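Local atomic coordinates of lantibiotic dehydratase (Microbispora corallina, PDB entry 5EHK), a protein that probably dehydrates serine and threonine residues of the NAI-107 precursor peptide in a tRNA-dependent manner during lantibiotic biosynthesis. Residues A[5-16]-A[783-793]. Residues are numbered along the deposited sequence; the frame is centred on the assembly and turned at random.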
loop_
_atom_site.group_PDB
_atom_site.type_symbol
_atom_site.label_atom_id
_atom_site.label_comp_id
_atom_site.label_asym_id
_atom_site.label_seq_id
_atom_site.Cartn_x
_atom_site.Cartn_y
_atom_site.Cartn_z
ATOM N N PRO A 5 17.445 -15.056 29.482
ATOM C CA PRO A 5 18.276 -15.337 28.309
ATOM C C PRO A 5 19.313 -14.238 28.102
ATOM O O PRO A 5 20.241 -14.430 27.322
ATOM C CB PRO A 5 17.272 -15.319 27.158
ATOM C CG PRO A 5 16.190 -14.413 27.620
ATOM C CD PRO A 5 16.080 -14.643 29.103
ATOM N N PHE A 6 19.177 -13.113 28.795
ATOM C CA PHE A 6 20.211 -12.082 28.735
ATOM C C PHE A 6 20.955 -11.993 30.073
ATOM O O PHE A 6 20.351 -12.180 31.138
ATOM C CB PHE A 6 19.628 -10.706 28.368
ATOM C CG PHE A 6 18.851 -10.703 27.088
ATOM C CD1 PHE A 6 19.496 -10.840 25.868
ATOM C CD2 PHE A 6 17.473 -10.578 27.108
ATOM C CE1 PHE A 6 18.786 -10.849 24.692
ATOM C CE2 PHE A 6 16.749 -10.587 25.945
ATOM C CZ PHE A 6 17.411 -10.727 24.723
ATOM N N ARG A 7 22.262 -11.731 29.999
ATOM C CA ARG A 7 23.087 -11.453 31.166
ATOM C C ARG A 7 23.673 -10.058 30.968
ATOM O O ARG A 7 24.269 -9.790 29.935
ATOM C CB ARG A 7 24.235 -12.469 31.239
ATOM C CG ARG A 7 25.282 -12.204 32.342
ATOM C CD ARG A 7 26.587 -13.028 32.146
ATOM N NE ARG A 7 26.362 -14.469 32.032
ATOM C CZ ARG A 7 26.362 -15.318 33.057
ATOM N NH1 ARG A 7 26.573 -14.861 34.286
ATOM N NH2 ARG A 7 26.126 -16.615 32.854
ATOM N N ALA A 8 23.522 -9.172 31.950
ATOM C CA ALA A 8 24.122 -7.832 31.871
ATOM C C ALA A 8 25.629 -7.869 32.117
ATOM O O ALA A 8 26.157 -8.808 32.723
ATOM C CB ALA A 8 23.452 -6.873 32.851
ATOM N N TRP A 9 26.322 -6.856 31.612
ATOM C CA TRP A 9 27.756 -6.667 31.855
ATOM C C TRP A 9 28.025 -6.336 33.313
ATOM O O TRP A 9 27.129 -5.884 34.017
ATOM C CB TRP A 9 28.273 -5.501 31.021
ATOM C CG TRP A 9 28.585 -5.795 29.601
ATOM C CD1 TRP A 9 28.322 -6.944 28.908
ATOM C CD2 TRP A 9 29.238 -4.915 28.690
ATOM N NE1 TRP A 9 28.787 -6.831 27.616
ATOM C CE2 TRP A 9 29.341 -5.586 27.457
ATOM C CE3 TRP A 9 29.754 -3.628 28.801
ATOM C CZ2 TRP A 9 29.934 -5.013 26.346
ATOM C CZ3 TRP A 9 30.343 -3.058 27.700
ATOM C CH2 TRP A 9 30.429 -3.751 26.484
ATOM N N ASP A 10 29.265 -6.513 33.761
ATOM C CA ASP A 10 29.605 -6.124 35.127
ATOM C C ASP A 10 29.560 -4.614 35.259
ATOM O O ASP A 10 29.007 -4.097 36.229
ATOM C CB ASP A 10 31.026 -6.554 35.504
ATOM C CG ASP A 10 31.164 -8.042 35.710
ATOM O OD1 ASP A 10 30.135 -8.727 35.882
ATOM O OD2 ASP A 10 32.321 -8.511 35.744
ATOM N N VAL A 11 30.144 -3.909 34.287
ATOM C CA VAL A 11 30.205 -2.450 34.339
ATOM C C VAL A 11 29.110 -1.860 33.489
ATOM O O VAL A 11 28.540 -2.553 32.638
ATOM C CB VAL A 11 31.546 -1.894 33.848
ATOM C CG1 VAL A 11 32.682 -2.473 34.666
ATOM C CG2 VAL A 11 31.735 -2.196 32.372
ATOM N N PHE A 12 28.822 -0.583 33.725
ATOM C CA PHE A 12 27.829 0.140 32.958
ATOM C C PHE A 12 28.179 1.605 32.959
ATOM O O PHE A 12 29.008 2.022 33.748
ATOM C CB PHE A 12 26.407 -0.101 33.490
ATOM C CG PHE A 12 26.239 0.138 34.970
ATOM C CD1 PHE A 12 26.303 1.425 35.501
ATOM C CD2 PHE A 12 25.970 -0.922 35.826
ATOM C CE1 PHE A 12 26.127 1.645 36.849
ATOM C CE2 PHE A 12 25.794 -0.707 37.173
ATOM C CZ PHE A 12 25.876 0.580 37.684
ATOM N N MET A 13 27.594 2.378 32.044
ATOM C CA MET A 13 27.877 3.808 31.975
ATOM C C MET A 13 26.746 4.581 32.635
ATOM O O MET A 13 25.629 4.091 32.723
ATOM C CB MET A 13 28.089 4.277 30.532
ATOM C CG MET A 13 28.702 5.671 30.418
ATOM S SD MET A 13 28.750 6.392 28.756
ATOM C CE MET A 13 27.020 6.793 28.483
ATOM N N VAL A 14 27.047 5.782 33.111
ATOM C CA VAL A 14 26.065 6.609 33.789
ATOM C C VAL A 14 26.088 7.942 33.097
ATOM O O VAL A 14 27.170 8.449 32.792
ATOM C CB VAL A 14 26.431 6.832 35.264
ATOM C CG1 VAL A 14 25.390 7.704 35.936
ATOM C CG2 VAL A 14 26.559 5.498 35.978
ATOM N N ARG A 15 24.906 8.468 32.780
ATOM C CA ARG A 15 24.780 9.824 32.255
ATOM C C ARG A 15 24.151 10.645 33.351
ATOM O O ARG A 15 23.230 10.174 34.015
ATOM C CB ARG A 15 23.857 9.886 31.039
ATOM C CG ARG A 15 23.977 8.773 30.017
ATOM C CD ARG A 15 22.999 9.030 28.873
ATOM N NE ARG A 15 23.146 8.069 27.787
ATOM C CZ ARG A 15 22.216 7.173 27.468
ATOM N NH1 ARG A 15 21.068 7.117 28.144
ATOM N NH2 ARG A 15 22.431 6.327 26.480
ATOM N N THR A 16 24.633 11.861 33.558
ATOM C CA THR A 16 24.091 12.692 34.628
ATOM C C THR A 16 24.390 14.184 34.463
ATOM O O THR A 16 25.427 14.546 33.912
ATOM C CB THR A 16 24.590 12.161 35.980
ATOM O OG1 THR A 16 23.495 11.527 36.655
ATOM C CG2 THR A 16 25.200 13.270 36.856
ATOM N N LEU A 783 17.294 11.537 38.180
ATOM C CA LEU A 783 17.995 12.532 37.392
ATOM C C LEU A 783 19.206 11.912 36.747
ATOM O O LEU A 783 20.058 12.618 36.205
ATOM C CB LEU A 783 18.511 13.646 38.289
ATOM C CG LEU A 783 17.514 14.521 39.024
ATOM C CD1 LEU A 783 18.256 15.730 39.567
ATOM C CD2 LEU A 783 16.388 14.912 38.101
ATOM N N ALA A 784 19.290 10.592 36.800
ATOM C CA ALA A 784 20.463 9.911 36.307
ATOM C C ALA A 784 20.016 8.759 35.450
ATOM O O ALA A 784 19.066 8.050 35.795
ATOM C CB ALA A 784 21.267 9.403 37.455
ATOM N N GLU A 785 20.687 8.588 34.318
ATOM C CA GLU A 785 20.406 7.479 33.420
ATOM C C GLU A 785 21.513 6.449 33.566
ATOM O O GLU A 785 22.695 6.795 33.633
ATOM C CB GLU A 785 20.308 7.962 31.968
ATOM C CG GLU A 785 18.924 7.809 31.353
ATOM C CD GLU A 785 18.697 8.761 30.174
ATOM O OE1 GLU A 785 19.652 8.972 29.391
ATOM O OE2 GLU A 785 17.578 9.331 30.058
ATOM N N ILE A 786 21.129 5.187 33.633
ATOM C CA ILE A 786 22.097 4.110 33.657
ATOM C C ILE A 786 22.030 3.361 32.330
ATOM O O ILE A 786 20.956 2.931 31.920
ATOM C CB ILE A 786 21.816 3.172 34.844
ATOM C CG1 ILE A 786 22.063 3.936 36.144
ATOM C CG2 ILE A 786 22.688 1.958 34.779
ATOM C CD1 ILE A 786 21.495 3.275 37.361
ATOM N N VAL A 787 23.153 3.250 31.630
ATOM C CA VAL A 787 23.177 2.474 30.393
ATOM C C VAL A 787 23.803 1.111 30.622
ATOM O O VAL A 787 25.015 0.986 30.795
ATOM C CB VAL A 787 23.981 3.162 29.291
ATOM C CG1 VAL A 787 23.789 2.421 27.989
ATOM C CG2 VAL A 787 23.544 4.591 29.134
ATOM N N VAL A 788 22.986 0.077 30.579
ATOM C CA VAL A 788 23.474 -1.253 30.869
ATOM C C VAL A 788 23.399 -2.170 29.668
ATOM O O VAL A 788 22.329 -2.466 29.196
ATOM C CB VAL A 788 22.740 -1.839 32.112
ATOM C CG1 VAL A 788 21.405 -1.165 32.329
ATOM C CG2 VAL A 788 22.637 -3.374 32.057
ATOM N N PRO A 789 24.560 -2.589 29.147
ATOM C CA PRO A 789 24.642 -3.564 28.049
ATOM C C PRO A 789 24.264 -4.957 28.529
ATOM O O PRO A 789 24.406 -5.240 29.703
ATOM C CB PRO A 789 26.124 -3.535 27.658
ATOM C CG PRO A 789 26.621 -2.196 28.177
ATOM C CD PRO A 789 25.857 -1.956 29.437
ATOM N N LEU A 790 23.786 -5.806 27.630
ATOM C CA LEU A 790 23.427 -7.185 27.939
ATOM C C LEU A 790 23.777 -8.041 26.723
ATOM O O LEU A 790 23.698 -7.554 25.591
ATOM C CB LEU A 790 21.931 -7.308 28.264
ATOM C CG LEU A 790 21.384 -6.536 29.480
ATOM C CD1 LEU A 790 20.851 -5.203 29.045
ATOM C CD2 LEU A 790 20.309 -7.296 30.273
ATOM N N GLU A 791 24.202 -9.285 26.947
ATOM C CA GLU A 791 24.535 -10.196 25.851
ATOM C C GLU A 791 23.696 -11.445 25.969
ATOM O O GLU A 791 23.214 -11.762 27.057
ATOM C CB GLU A 791 26.008 -10.605 25.876
ATOM C CG GLU A 791 26.995 -9.454 25.895
ATOM C CD GLU A 791 28.452 -9.925 25.924
ATOM O OE1 GLU A 791 28.690 -11.152 26.050
ATOM O OE2 GLU A 791 29.355 -9.066 25.768
ATOM N N ARG A 792 23.526 -12.168 24.866
ATOM C CA ARG A 792 22.892 -13.471 24.949
ATOM C C ARG A 792 23.677 -14.323 25.951
ATOM O O ARG A 792 24.899 -14.450 25.834
ATOM C CB ARG A 792 22.877 -14.128 23.581
ATOM C CG ARG A 792 22.066 -15.417 23.524
ATOM C CD ARG A 792 22.053 -16.040 22.110
ATOM N NE ARG A 792 23.393 -16.180 21.541
ATOM C CZ ARG A 792 23.839 -15.488 20.500
ATOM N NH1 ARG A 792 23.042 -14.621 19.896
ATOM N NH2 ARG A 792 25.076 -15.673 20.056
ATOM N N ARG A 793 22.983 -14.869 26.952
ATOM C CA ARG A 793 23.615 -15.676 28.014
ATOM C C ARG A 793 24.275 -16.936 27.431
ATOM O O ARG A 793 25.475 -17.127 27.584
ATOM C CB ARG A 793 22.592 -16.022 29.128
ATOM C CG ARG A 793 23.174 -16.652 30.409
ATOM C CD ARG A 793 22.128 -16.805 31.539
ATOM N NE ARG A 793 21.706 -15.508 32.063
ATOM C CZ ARG A 793 22.330 -14.846 33.035
ATOM N NH1 ARG A 793 23.405 -15.365 33.608
ATOM N NH2 ARG A 793 21.896 -13.654 33.426
#
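Phe6–Ala8 and Met13–Arg15 pair with the single strand 785-792, whose axis lies 4.5 Å from that of strand 6-8, in an antiparallel beta ladder within a larger mixed beta structure, interrupted by a loop at Trp9 and Asp10 across which the register shifts by two residues. Arg7 and Glu791 exchange backbone hydrogen bonds before the loop; Met13 with Val787 and Arg15 with Glu785 do so after it. The N-terminal strand thus joins one more than 750 residues away; strand 147-155 pairs antiparallel with strand 6-17, and 500-508 with the other edge of 785-792.

At the shift, Pro789, which has no amide hydrogen to donate, still accepts a bond from Trp9 N. Pro789 CB lies over the Trp9 face in a CH-pi contact, 3.8 Å from the centroid of its five-membered ring. Indole NE1 reaches Glu791 OE2 at 3.0 Å, coming from above the carboxylate plane, while Arg554 makes a cation-pi contact with Trp9. Phe12, with CG between the backbone N and carbonyl carbon (chi1 52°), turns one ring face to Ile786 CG2, 4.0 Å from its centroid; Phe154 meets this ring edge-to-face. Beta-branched Ile786 and Val787 suit an extended strand and alternate, Ile786 on the Val14 face, Val787 on the Met13 face.

Toward helix 380-395, small Ala8 sets CB against the larger Leu790 CG and Val788 CG2. Arg793 NH2 bonds Phe6 O, while its NH1 lies over the Arg7 guanidinium face, two like charges close together; Glu387, salt-bridged to Arg793, probably offsets them. On the Met13 face, Arg15 lays its guanidinium over Val787 CG2, which sits 3.3 Å above the plane, and its NH1 forms a salt bridge to Glu785 OE1 at 2.6 Å, guanidinium and carboxylate planes standing 90° apart.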